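Local coordinates for protein MJ1225 (Methanocaldococcus jannaschii, PDB 3KH5) that contains four CBS motifs, binds AMP and ADP, and is a putative archaeal counterpart of the gamma subunit of AMP-activated protein kinase, at residues 15-18 and 19-23; 50-53 and 54-58; 67-70 and 71-75; 83-86 and 87-90. All coordinates share one frame; numbering follows the deposited sequence.

How the contacts relate
The four contacts are local turns and caps in the first part of the chain. Contact 2 is the buried one, its centre about 8 Å from the centre of the chain, where strand 48-53 runs into helix 54-63 and grips an ADP through side chains. Contact 1 lies at the surface before helix 23-33 and hydrogen-bonds another ADP through backbone atoms alone. Contacts 3 and 4, both partly buried, share one AMP: residues 67-75 approach its ribose, base and phosphate, and residues 83-90 take its amino group. Backbone bonds join contact 4 to contact 1, while His74 of contact 3 hydrogen-bonds Glu84 of contact 4 and Lys73 makes a weak, long ion pair with it.

Contact 1: residues 15-18 and 19-23; sequences VTVY and PTTTI. With ADP (adenosine-5'-diphosphate), chain B.
Two hydrogen bonds tie Tyr18 to Thr21, one from a backbone N to a side-chain hydroxyl, the other between backbones. In the first, Tyr18 N donates to Thr21 OG1 over 3.0 Å, with an N-H...O angle of 156°. The threonine places its hydroxyl there by setting OG1 opposite its own carbonyl carbon (chi1 -57°), which swings the oxygen back toward the start of the turn. The second, from Thr21 N to Tyr18 O at 3.0 Å, closes a type I beta turn over residues 18-21. Pro19 suits the second position of that turn because its ring already holds phi near -60°.

Van der Waals packing fills in around these bonds. Thr21 CG2, the other branch of the same side chain, lies 4.0 Å from Val17 CB, and the two branched side chains meet at about a right angle. The Tyr18 ring extends away from the turn, although its CD2 remains 3.5 Å from Thr21 OG1.

Upstream, the nucleotide is read by backbone. Val15 N donates to N1 of the ADP adenine at 3.1 Å, and N6 of the same base donates to Val15 O, also at 3.1 Å. Thr22 then N-caps helix 23-33 through a bond from Lys25 N to its hydroxyl.

The chemistry implies recognition of adenine by a peptide edge presenting one donor and one acceptor, while threonine, both polar and branched, fastens the turn that follows.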
# COMPACT_ATOMS: atom_id res chain seq x y z
N VAL A 15 -15.31 4.19 0.06
CA VAL A 15 -15.45 3.20 -1.01
C VAL A 15 -15.22 1.80 -0.43
O VAL A 15 -14.18 1.52 0.16
CB VAL A 15 -14.47 3.49 -2.18
CG1 VAL A 15 -14.49 2.36 -3.19
CG2 VAL A 15 -14.83 4.80 -2.86
N THR A 16 -16.22 0.93 -0.60
CA THR A 16 -16.18 -0.42 -0.04
C THR A 16 -16.53 -1.47 -1.08
O THR A 16 -17.04 -1.16 -2.16
CB THR A 16 -17.17 -0.57 1.14
OG1 THR A 16 -18.50 -0.34 0.67
CG2 THR A 16 -16.85 0.40 2.26
N VAL A 17 -16.24 -2.73 -0.73
CA VAL A 17 -16.79 -3.89 -1.44
C VAL A 17 -17.49 -4.84 -0.45
O VAL A 17 -17.44 -4.62 0.77
CB VAL A 17 -15.71 -4.65 -2.28
CG1 VAL A 17 -15.10 -3.73 -3.33
CG2 VAL A 17 -14.62 -5.24 -1.38
N TYR A 18 -18.13 -5.88 -0.97
CA TYR A 18 -18.82 -6.90 -0.16
C TYR A 18 -18.07 -8.22 -0.20
O TYR A 18 -17.25 -8.42 -1.10
CB TYR A 18 -20.26 -7.10 -0.65
CG TYR A 18 -20.96 -5.79 -0.85
CD1 TYR A 18 -21.39 -5.04 0.25
CD2 TYR A 18 -21.16 -5.27 -2.13
CE1 TYR A 18 -22.02 -3.81 0.07
CE2 TYR A 18 -21.79 -4.05 -2.31
CZ TYR A 18 -22.22 -3.33 -1.21
OH TYR A 18 -22.84 -2.12 -1.40
N PRO A 19 -18.34 -9.13 0.76
CA PRO A 19 -17.64 -10.41 0.77
C PRO A 19 -17.84 -11.20 -0.52
O PRO A 19 -16.95 -11.96 -0.92
CB PRO A 19 -18.28 -11.16 1.95
CG PRO A 19 -18.79 -10.10 2.83
CD PRO A 19 -19.23 -8.99 1.93
N THR A 20 -18.99 -11.02 -1.16
CA THR A 20 -19.31 -11.75 -2.39
C THR A 20 -18.91 -11.01 -3.68
O THR A 20 -19.07 -11.56 -4.77
CB THR A 20 -20.80 -12.16 -2.44
OG1 THR A 20 -21.62 -11.02 -2.15
CG2 THR A 20 -21.09 -13.26 -1.44
N THR A 21 -18.42 -9.78 -3.55
CA THR A 21 -17.83 -9.07 -4.68
C THR A 21 -16.63 -9.90 -5.16
O THR A 21 -15.82 -10.34 -4.34
CB THR A 21 -17.36 -7.66 -4.26
OG1 THR A 21 -18.48 -6.93 -3.72
CG2 THR A 21 -16.79 -6.88 -5.44
N THR A 22 -16.53 -10.14 -6.47
CA THR A 22 -15.40 -10.91 -7.01
C THR A 22 -14.10 -10.14 -6.85
O THR A 22 -14.10 -8.91 -6.79
CB THR A 22 -15.57 -11.24 -8.52
OG1 THR A 22 -15.60 -10.03 -9.28
CG2 THR A 22 -16.84 -12.04 -8.78
N ILE A 23 -12.99 -10.88 -6.80
CA ILE A 23 -11.65 -10.29 -6.86
C ILE A 23 -11.51 -9.34 -8.07
O ILE A 23 -11.00 -8.22 -7.91
CB ILE A 23 -10.55 -11.39 -6.89
CG1 ILE A 23 -10.51 -12.13 -5.54
CG2 ILE A 23 -9.18 -10.79 -7.22
CD1 ILE A 23 -9.84 -13.51 -5.59
PB ADP B . -4.10 3.76 0.87
O1B ADP B . -5.01 4.01 -0.27
O2B ADP B . -2.56 3.63 0.39
O3B ADP B . -4.39 2.37 1.61
PA ADP B . -3.30 6.26 1.74
O1A ADP B . -2.85 6.55 0.35
O2A ADP B . -3.64 7.50 2.77
O3A ADP B . -4.16 4.90 2.01
O5' ADP B . -4.81 6.69 1.24
C5' ADP B . -5.13 7.53 0.09
C4' ADP B . -6.07 8.72 0.46
O4' ADP B . -7.48 8.50 0.14
C3' ADP B . -5.98 8.96 1.97
O3' ADP B . -5.79 10.37 2.24
C2' ADP B . -7.30 8.46 2.55
O2' ADP B . -7.82 9.51 3.37
C1' ADP B . -8.24 8.21 1.36
N9 ADP B . -8.81 6.81 1.22
C8 ADP B . -8.14 5.66 1.30
N7 ADP B . -8.97 4.63 1.11
C5 ADP B . -10.19 5.13 0.91
C6 ADP B . -11.45 4.56 0.67
N6 ADP B . -11.59 3.24 0.60
N1 ADP B . -12.51 5.37 0.51
C2 ADP B . -12.38 6.69 0.59
N3 ADP B . -11.20 7.26 0.81
C4 ADP B . -10.09 6.51 0.99

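Contact 2: residues 50-53 and 54-58; sequences GIIT and SMDIV. With ADP (adenosine-5'-diphosphate), chain D.
OD2 of Asp56 accepts from Thr53 N and from the ribose of a bound ADP at once, so one carboxylate oxygen both caps the helix start and holds the sugar. The bond from Thr53 N to Asp56 OD2 measures 2.9 Å, uses the anti lone pair and has an N-H...O angle of 164°. The ribose O2' of ADP donates to Asp56 OD2 at 2.6 Å. The other oxygen, Asp56 OD1, takes the ribose O3' of ADP at 2.6 Å, so the two sugar hydroxyls are divided between the two oxygens of one aspartate. OD1 also forms a salt bridge with Lys66, which would be expected to favour the charged carboxylate.

Thr53 answers from the N-cap position. Its OG1 accepts a weak bond from Met55 N, completing a capping box with Asp56, and donates to the phosphate oxygen O2A of the ADP at 2.6 Å. A chi1 of 73° puts OG1 between the backbone N and the carbonyl carbon, from where it can face both partners. Threonine and aspartate thus shape the helix start and the ligand site together.

Ile51 CG2 packs 3.7 Å from C4 of the adenine, and Ile52 CD1 packs behind the aspartate, 3.5 Å from Asp56 CB.

The N-to-C directions of the short axes of strand 50-53 and helix 54-58 differ by 72°. Strand 37-41 pairs alongside 48-53, while helix 196-203 packs against Ser54, Ile57 and Val58, and helix 167-177 receives Met55 and Val58.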
# COMPACT_ATOMS: atom_id res chain seq x y z
N GLY A 50 -13.99 -7.33 6.83
CA GLY A 50 -12.70 -7.58 6.18
C GLY A 50 -12.11 -6.32 5.59
O GLY A 50 -12.70 -5.25 5.68
N ILE A 51 -10.92 -6.46 5.00
CA ILE A 51 -10.25 -5.37 4.29
C ILE A 51 -9.35 -5.98 3.21
O ILE A 51 -8.79 -7.06 3.40
CB ILE A 51 -9.46 -4.44 5.26
CG1 ILE A 51 -8.99 -3.16 4.56
CG2 ILE A 51 -8.31 -5.19 5.94
CD1 ILE A 51 -8.70 -2.00 5.51
N ILE A 52 -9.25 -5.30 2.07
CA ILE A 52 -8.44 -5.79 0.96
C ILE A 52 -7.66 -4.62 0.36
O ILE A 52 -8.24 -3.57 0.07
CB ILE A 52 -9.32 -6.51 -0.12
CG1 ILE A 52 -8.46 -7.17 -1.20
CG2 ILE A 52 -10.37 -5.57 -0.74
CD1 ILE A 52 -8.18 -8.65 -0.92
N THR A 53 -6.35 -4.79 0.24
CA THR A 53 -5.49 -3.75 -0.31
C THR A 53 -4.72 -4.32 -1.49
O THR A 53 -4.84 -5.51 -1.79
CB THR A 53 -4.46 -3.24 0.73
OG1 THR A 53 -3.46 -4.24 0.93
CG2 THR A 53 -5.13 -2.90 2.07
N SER A 54 -3.92 -3.48 -2.14
CA SER A 54 -3.11 -3.91 -3.28
C SER A 54 -2.08 -4.96 -2.90
O SER A 54 -1.67 -5.77 -3.73
CB SER A 54 -2.43 -2.72 -3.96
OG SER A 54 -1.66 -1.97 -3.03
N MET A 55 -1.66 -4.95 -1.63
CA MET A 55 -0.72 -5.94 -1.12
C MET A 55 -1.31 -7.33 -1.09
O MET A 55 -0.62 -8.31 -1.36
CB MET A 55 -0.21 -5.54 0.26
CG MET A 55 1.02 -4.68 0.19
SD MET A 55 2.44 -5.68 -0.25
CE MET A 55 2.95 -4.76 -1.71
N ASP A 56 -2.59 -7.43 -0.75
CA ASP A 56 -3.29 -8.71 -0.81
C ASP A 56 -3.36 -9.24 -2.24
O ASP A 56 -3.30 -10.45 -2.47
CB ASP A 56 -4.71 -8.56 -0.27
CG ASP A 56 -4.73 -8.22 1.20
OD1 ASP A 56 -4.12 -8.97 1.99
OD2 ASP A 56 -5.37 -7.21 1.56
N ILE A 57 -3.50 -8.32 -3.19
CA ILE A 57 -3.54 -8.67 -4.61
C ILE A 57 -2.16 -9.14 -5.06
O ILE A 57 -2.05 -10.10 -5.82
CB ILE A 57 -4.01 -7.49 -5.51
CG1 ILE A 57 -5.42 -7.01 -5.13
CG2 ILE A 57 -3.91 -7.85 -7.01
CD1 ILE A 57 -6.54 -8.03 -5.34
N VAL A 58 -1.11 -8.45 -4.60
CA VAL A 58 0.28 -8.85 -4.88
C VAL A 58 0.60 -10.25 -4.31
O VAL A 58 1.33 -11.03 -4.93
CB VAL A 58 1.29 -7.78 -4.39
CG1 VAL A 58 2.73 -8.28 -4.47
CG2 VAL A 58 1.14 -6.51 -5.21
PB ADP D . -0.63 -0.80 5.12
O1B ADP D . 0.73 -0.91 5.73
O2B ADP D . -0.68 0.34 3.95
O3B ADP D . -1.80 -0.40 6.16
PA ADP D . -0.64 -2.43 3.03
O1A ADP D . 0.61 -3.15 2.71
O2A ADP D . -1.82 -2.49 1.89
O3A ADP D . -1.16 -2.16 4.50
O5' ADP D . -1.27 -3.91 3.40
C5' ADP D . -0.54 -4.99 4.06
C4' ADP D . -1.49 -6.06 4.68
O4' ADP D . -2.12 -5.46 5.86
C3' ADP D . -2.63 -6.54 3.76
O3' ADP D . -2.82 -7.95 3.94
C2' ADP D . -3.85 -5.75 4.26
O2' ADP D . -5.08 -6.45 4.04
C1' ADP D . -3.55 -5.66 5.76
N9 ADP D . -4.25 -4.50 6.37
C8 ADP D . -4.27 -3.22 5.98
N7 ADP D . -5.02 -2.50 6.83
C5 ADP D . -5.47 -3.33 7.76
C6 ADP D . -6.28 -3.19 8.88
N6 ADP D . -6.78 -2.01 9.22
N1 ADP D . -6.54 -4.28 9.63
C2 ADP D . -6.05 -5.47 9.32
N3 ADP D . -5.28 -5.64 8.26
C4 ADP D . -4.98 -4.59 7.47

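Contact 3: residues 67-70 and 71-75; sequences YNLI and REKHE. With AMP (adenosine monophosphate), chain F.
Arg71, in the short helix 68-73, stands four residues after Tyr67; the last residues of this helix open into a wider pi-type turn beside a bound AMP. Its N donates to Tyr67 O at 3.1 Å. The side chain then runs past the tyrosine, with Tyr67 OH over one face of the guanidinium and the two planes 79° apart; Arg71 CB and CD pass close to Tyr67 CE2, CB at 3.6 Å.

Glu72 N bonds to Asn68 O, and its side chain lies alongside that of Asn68, pointing the same way. Glu72 CB comes within 3.1 Å of the ribose O4' of AMP.

Lys73 reaches along the nucleotide. With its chain fully extended beyond CG, it carries NZ to 3.6 Å from the phosphate oxygen O2P, a length and charge suited to this place. The Leu69 CD1 methyl lies against the purine, 3.6 Å from AMP C5 and close to N7.

His74 is the first residue to leave helical angles. Its N makes weak bonds to Leu69 O and Ile70 O, and its NE2 bonds to Glu84. The imidazole meets Leu69 edge-on: CD2 lies 3.2 Å from Leu69 O, which sits in the plane of the ring.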
# COMPACT_ATOMS: atom_id res chain seq x y z
N TYR A 67 -1.63 -16.97 -3.37
CA TYR A 67 -1.36 -17.41 -4.74
C TYR A 67 -1.87 -18.82 -5.04
O TYR A 67 -2.13 -19.16 -6.19
CB TYR A 67 0.13 -17.33 -5.05
CG TYR A 67 0.49 -17.89 -6.40
CD1 TYR A 67 0.09 -17.25 -7.57
CD2 TYR A 67 1.23 -19.07 -6.52
CE1 TYR A 67 0.41 -17.76 -8.82
CE2 TYR A 67 1.56 -19.59 -7.77
CZ TYR A 67 1.15 -18.93 -8.92
OH TYR A 67 1.46 -19.43 -10.16
N ASN A 68 -2.01 -19.63 -4.00
CA ASN A 68 -2.47 -21.00 -4.20
C ASN A 68 -3.94 -21.13 -4.60
O ASN A 68 -4.40 -22.21 -4.98
CB ASN A 68 -2.10 -21.90 -3.01
CG ASN A 68 -0.82 -22.69 -3.25
OD1 ASN A 68 0.11 -22.23 -3.92
ND2 ASN A 68 -0.76 -23.89 -2.69
N LEU A 69 -4.68 -20.01 -4.54
CA LEU A 69 -6.01 -19.96 -5.15
C LEU A 69 -5.91 -20.08 -6.68
O LEU A 69 -6.71 -20.80 -7.29
CB LEU A 69 -6.77 -18.68 -4.74
CG LEU A 69 -8.27 -18.62 -5.11
CD1 LEU A 69 -9.05 -19.76 -4.44
CD2 LEU A 69 -8.87 -17.27 -4.73
N ILE A 70 -4.95 -19.38 -7.27
CA ILE A 70 -4.65 -19.51 -8.70
C ILE A 70 -4.07 -20.89 -9.00
O ILE A 70 -4.68 -21.68 -9.73
CB ILE A 70 -3.68 -18.40 -9.20
CG1 ILE A 70 -4.31 -17.01 -9.08
CG2 ILE A 70 -3.25 -18.66 -10.66
CD1 ILE A 70 -3.32 -15.85 -9.18
N ARG A 71 -2.90 -21.20 -8.42
CA ARG A 71 -2.09 -22.36 -8.83
C ARG A 71 -2.75 -23.73 -8.59
O ARG A 71 -2.60 -24.64 -9.41
CB ARG A 71 -0.66 -22.33 -8.23
CG ARG A 71 0.28 -23.42 -8.81
CD ARG A 71 1.78 -23.18 -8.54
NE ARG A 71 2.49 -22.59 -9.68
CZ ARG A 71 3.74 -22.12 -9.65
NH1 ARG A 71 4.45 -22.16 -8.53
NH2 ARG A 71 4.28 -21.60 -10.75
N GLU A 72 -3.49 -23.86 -7.49
CA GLU A 72 -4.07 -25.15 -7.11
C GLU A 72 -5.53 -25.32 -7.47
O GLU A 72 -5.89 -26.25 -8.20
CB GLU A 72 -3.91 -25.37 -5.61
CG GLU A 72 -2.52 -25.72 -5.16
CD GLU A 72 -2.08 -27.07 -5.68
OE1 GLU A 72 -2.79 -28.07 -5.46
OE2 GLU A 72 -1.00 -27.13 -6.31
N LYS A 73 -6.38 -24.44 -6.95
CA LYS A 73 -7.81 -24.57 -7.18
C LYS A 73 -8.15 -24.38 -8.64
O LYS A 73 -8.91 -25.15 -9.22
CB LYS A 73 -8.59 -23.57 -6.33
CG LYS A 73 -10.09 -23.78 -6.41
CD LYS A 73 -10.81 -23.06 -5.30
CE LYS A 73 -12.32 -23.35 -5.40
NZ LYS A 73 -13.01 -22.85 -4.17
N HIS A 74 -7.56 -23.35 -9.24
CA HIS A 74 -7.89 -22.98 -10.61
C HIS A 74 -6.79 -23.30 -11.58
O HIS A 74 -6.74 -22.77 -12.69
CB HIS A 74 -8.27 -21.51 -10.64
CG HIS A 74 -9.48 -21.20 -9.83
ND1 HIS A 74 -10.75 -21.31 -10.34
CD2 HIS A 74 -9.61 -20.86 -8.53
CE1 HIS A 74 -11.62 -21.01 -9.39
NE2 HIS A 74 -10.96 -20.74 -8.29
N GLU A 75 -5.89 -24.19 -11.14
CA GLU A 75 -4.90 -24.80 -12.01
C GLU A 75 -4.20 -23.76 -12.87
O GLU A 75 -3.99 -23.98 -14.07
CB GLU A 75 -5.55 -25.86 -12.90
CG GLU A 75 -6.33 -26.92 -12.16
CD GLU A 75 -6.95 -27.94 -13.09
OE1 GLU A 75 -6.49 -28.08 -14.24
OE2 GLU A 75 -7.91 -28.62 -12.66
P AMP F . -10.34 -26.80 -2.46
O1P AMP F . -10.63 -27.31 -1.10
O2P AMP F . -10.86 -25.27 -2.67
O3P AMP F . -11.10 -27.66 -3.59
O5' AMP F . -8.78 -26.85 -2.85
C5' AMP F . -8.28 -25.98 -3.85
C4' AMP F . -6.74 -25.88 -3.81
O4' AMP F . -6.35 -24.47 -3.87
C3' AMP F . -6.06 -26.44 -2.56
O3' AMP F . -4.73 -26.88 -2.87
C2' AMP F . -6.04 -25.25 -1.61
O2' AMP F . -4.90 -25.31 -0.75
C1' AMP F . -5.90 -24.04 -2.55
N9 AMP F . -6.75 -22.89 -2.13
C8 AMP F . -8.08 -22.83 -2.17
N7 AMP F . -8.48 -21.63 -1.73
C5 AMP F . -7.39 -20.93 -1.42
C6 AMP F . -7.18 -19.65 -0.93
N6 AMP F . -8.21 -18.85 -0.66
N1 AMP F . -5.92 -19.23 -0.72
C2 AMP F . -4.88 -20.02 -0.98
N3 AMP F . -5.05 -21.25 -1.45
C4 AMP F . -6.29 -21.73 -1.68

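Contact 4: residues 83-86 and 87-90; sequences NEPV and REIM. With AMP (adenosine monophosphate), chain F.
Glu84 and Glu88 cross with their carboxylate planes turned 73° apart, bringing Glu84 OE2 to 4.2 Å from Glu88 OE2. Such a pairing of like charges would cost energy unless other groups offset it. On the Glu84 side the nearby His74 and Lys73 probably do so, whereas Glu88 turns its OE1 to the bound AMP. Both chains bend at chi2, and the bend in Glu88 (-73°) folds its carboxylate back toward the nucleotide.

Pro85 and Arg87 are set against each other differently. The extended arginine chain crosses the proline ring obliquely, with Arg87 NE 3.7 Å from Pro85 CG; the compact, rigid proline ring offers apolar carbon to the long arginine chain at the surface.

Backbone bonds set the turn from which these side chains leave. Glu88 N donates to Pro85 O at 2.9 Å. Val86 O accepts twice, from Ile89 N at 3.0 Å and, nearly along the C=O axis, from Met90 N at 3.0 Å. Val86 and Ile89, both apolar, turn to Ile52 of strand 48-53.

The result is a short 3-10 turn that presents two acceptors of Glu88 to the adenine amino group: N6 of AMP donates to Glu88 O at 3.2 Å and to Glu88 OE1 at 3.1 Å. The arrangement is that of an adenine-binding site in which one glutamate, through backbone and side chain together, receives the exocyclic amino group.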
# COMPACT_ATOMS: atom_id res chain seq x y z
N ASN A 83 -12.70 -14.62 -10.52
CA ASN A 83 -14.14 -14.72 -10.33
C ASN A 83 -14.54 -15.18 -8.93
O ASN A 83 -15.72 -15.12 -8.56
CB ASN A 83 -14.80 -15.57 -11.43
CG ASN A 83 -15.00 -14.81 -12.74
OD1 ASN A 83 -14.80 -13.59 -12.80
ND2 ASN A 83 -15.39 -15.53 -13.79
N GLU A 84 -13.56 -15.61 -8.13
CA GLU A 84 -13.78 -15.94 -6.72
C GLU A 84 -14.20 -14.70 -5.93
O GLU A 84 -13.75 -13.60 -6.23
CB GLU A 84 -12.51 -16.53 -6.09
CG GLU A 84 -12.10 -17.90 -6.64
CD GLU A 84 -12.87 -19.06 -6.02
OE1 GLU A 84 -12.70 -20.20 -6.51
OE2 GLU A 84 -13.63 -18.85 -5.05
N PRO A 85 -15.07 -14.89 -4.91
CA PRO A 85 -15.43 -13.79 -4.03
C PRO A 85 -14.21 -13.28 -3.26
O PRO A 85 -13.32 -14.06 -2.90
CB PRO A 85 -16.45 -14.41 -3.08
CG PRO A 85 -16.16 -15.86 -3.10
CD PRO A 85 -15.71 -16.15 -4.50
N VAL A 86 -14.19 -11.97 -3.03
CA VAL A 86 -13.09 -11.31 -2.36
C VAL A 86 -12.87 -11.90 -0.96
O VAL A 86 -11.76 -11.83 -0.43
CB VAL A 86 -13.29 -9.76 -2.33
CG1 VAL A 86 -14.13 -9.31 -1.14
CG2 VAL A 86 -11.95 -9.04 -2.34
N ARG A 87 -13.90 -12.52 -0.38
CA ARG A 87 -13.77 -13.14 0.94
C ARG A 87 -12.67 -14.22 0.95
O ARG A 87 -12.09 -14.49 2.01
CB ARG A 87 -15.11 -13.68 1.47
CG ARG A 87 -15.52 -15.04 0.92
CD ARG A 87 -16.96 -15.37 1.22
NE ARG A 87 -17.41 -16.45 0.35
CZ ARG A 87 -18.68 -16.80 0.15
NH1 ARG A 87 -19.67 -16.15 0.76
NH2 ARG A 87 -18.97 -17.80 -0.68
N GLU A 88 -12.36 -14.79 -0.21
CA GLU A 88 -11.29 -15.80 -0.30
C GLU A 88 -9.89 -15.24 -0.01
O GLU A 88 -9.01 -15.99 0.42
CB GLU A 88 -11.30 -16.53 -1.65
CG GLU A 88 -12.47 -17.51 -1.84
CD GLU A 88 -12.36 -18.80 -1.02
OE1 GLU A 88 -11.26 -19.15 -0.54
OE2 GLU A 88 -13.40 -19.48 -0.86
N ILE A 89 -9.68 -13.95 -0.26
CA ILE A 89 -8.34 -13.35 -0.11
C ILE A 89 -8.26 -12.10 0.78
O ILE A 89 -7.17 -11.55 0.98
CB ILE A 89 -7.65 -13.06 -1.49
CG1 ILE A 89 -8.41 -11.99 -2.29
CG2 ILE A 89 -7.47 -14.36 -2.29
CD1 ILE A 89 -7.57 -11.34 -3.39
N MET A 90 -9.39 -11.66 1.32
CA MET A 90 -9.38 -10.50 2.21
C MET A 90 -8.75 -10.83 3.56
O MET A 90 -8.75 -11.99 3.99
CB MET A 90 -10.80 -9.95 2.40
CG MET A 90 -11.72 -10.82 3.26
SD MET A 90 -13.39 -10.17 3.36
CE MET A 90 -14.17 -11.31 4.50
P AMP F . -10.34 -26.80 -2.46
O1P AMP F . -10.63 -27.31 -1.10
O2P AMP F . -10.86 -25.27 -2.67
O3P AMP F . -11.10 -27.66 -3.59
O5' AMP F . -8.78 -26.85 -2.85
C5' AMP F . -8.28 -25.98 -3.85
C4' AMP F . -6.74 -25.88 -3.81
O4' AMP F . -6.35 -24.47 -3.87
C3' AMP F . -6.06 -26.44 -2.56
O3' AMP F . -4.73 -26.88 -2.87
C2' AMP F . -6.04 -25.25 -1.61
O2' AMP F . -4.90 -25.31 -0.75
C1' AMP F . -5.90 -24.04 -2.55
N9 AMP F . -6.75 -22.89 -2.13
C8 AMP F . -8.08 -22.83 -2.17
N7 AMP F . -8.48 -21.63 -1.73
C5 AMP F . -7.39 -20.93 -1.42
C6 AMP F . -7.18 -19.65 -0.93
N6 AMP F . -8.21 -18.85 -0.66
N1 AMP F . -5.92 -19.23 -0.72
C2 AMP F . -4.88 -20.02 -0.98
N3 AMP F . -5.05 -21.25 -1.45
C4 AMP F . -6.29 -21.73 -1.68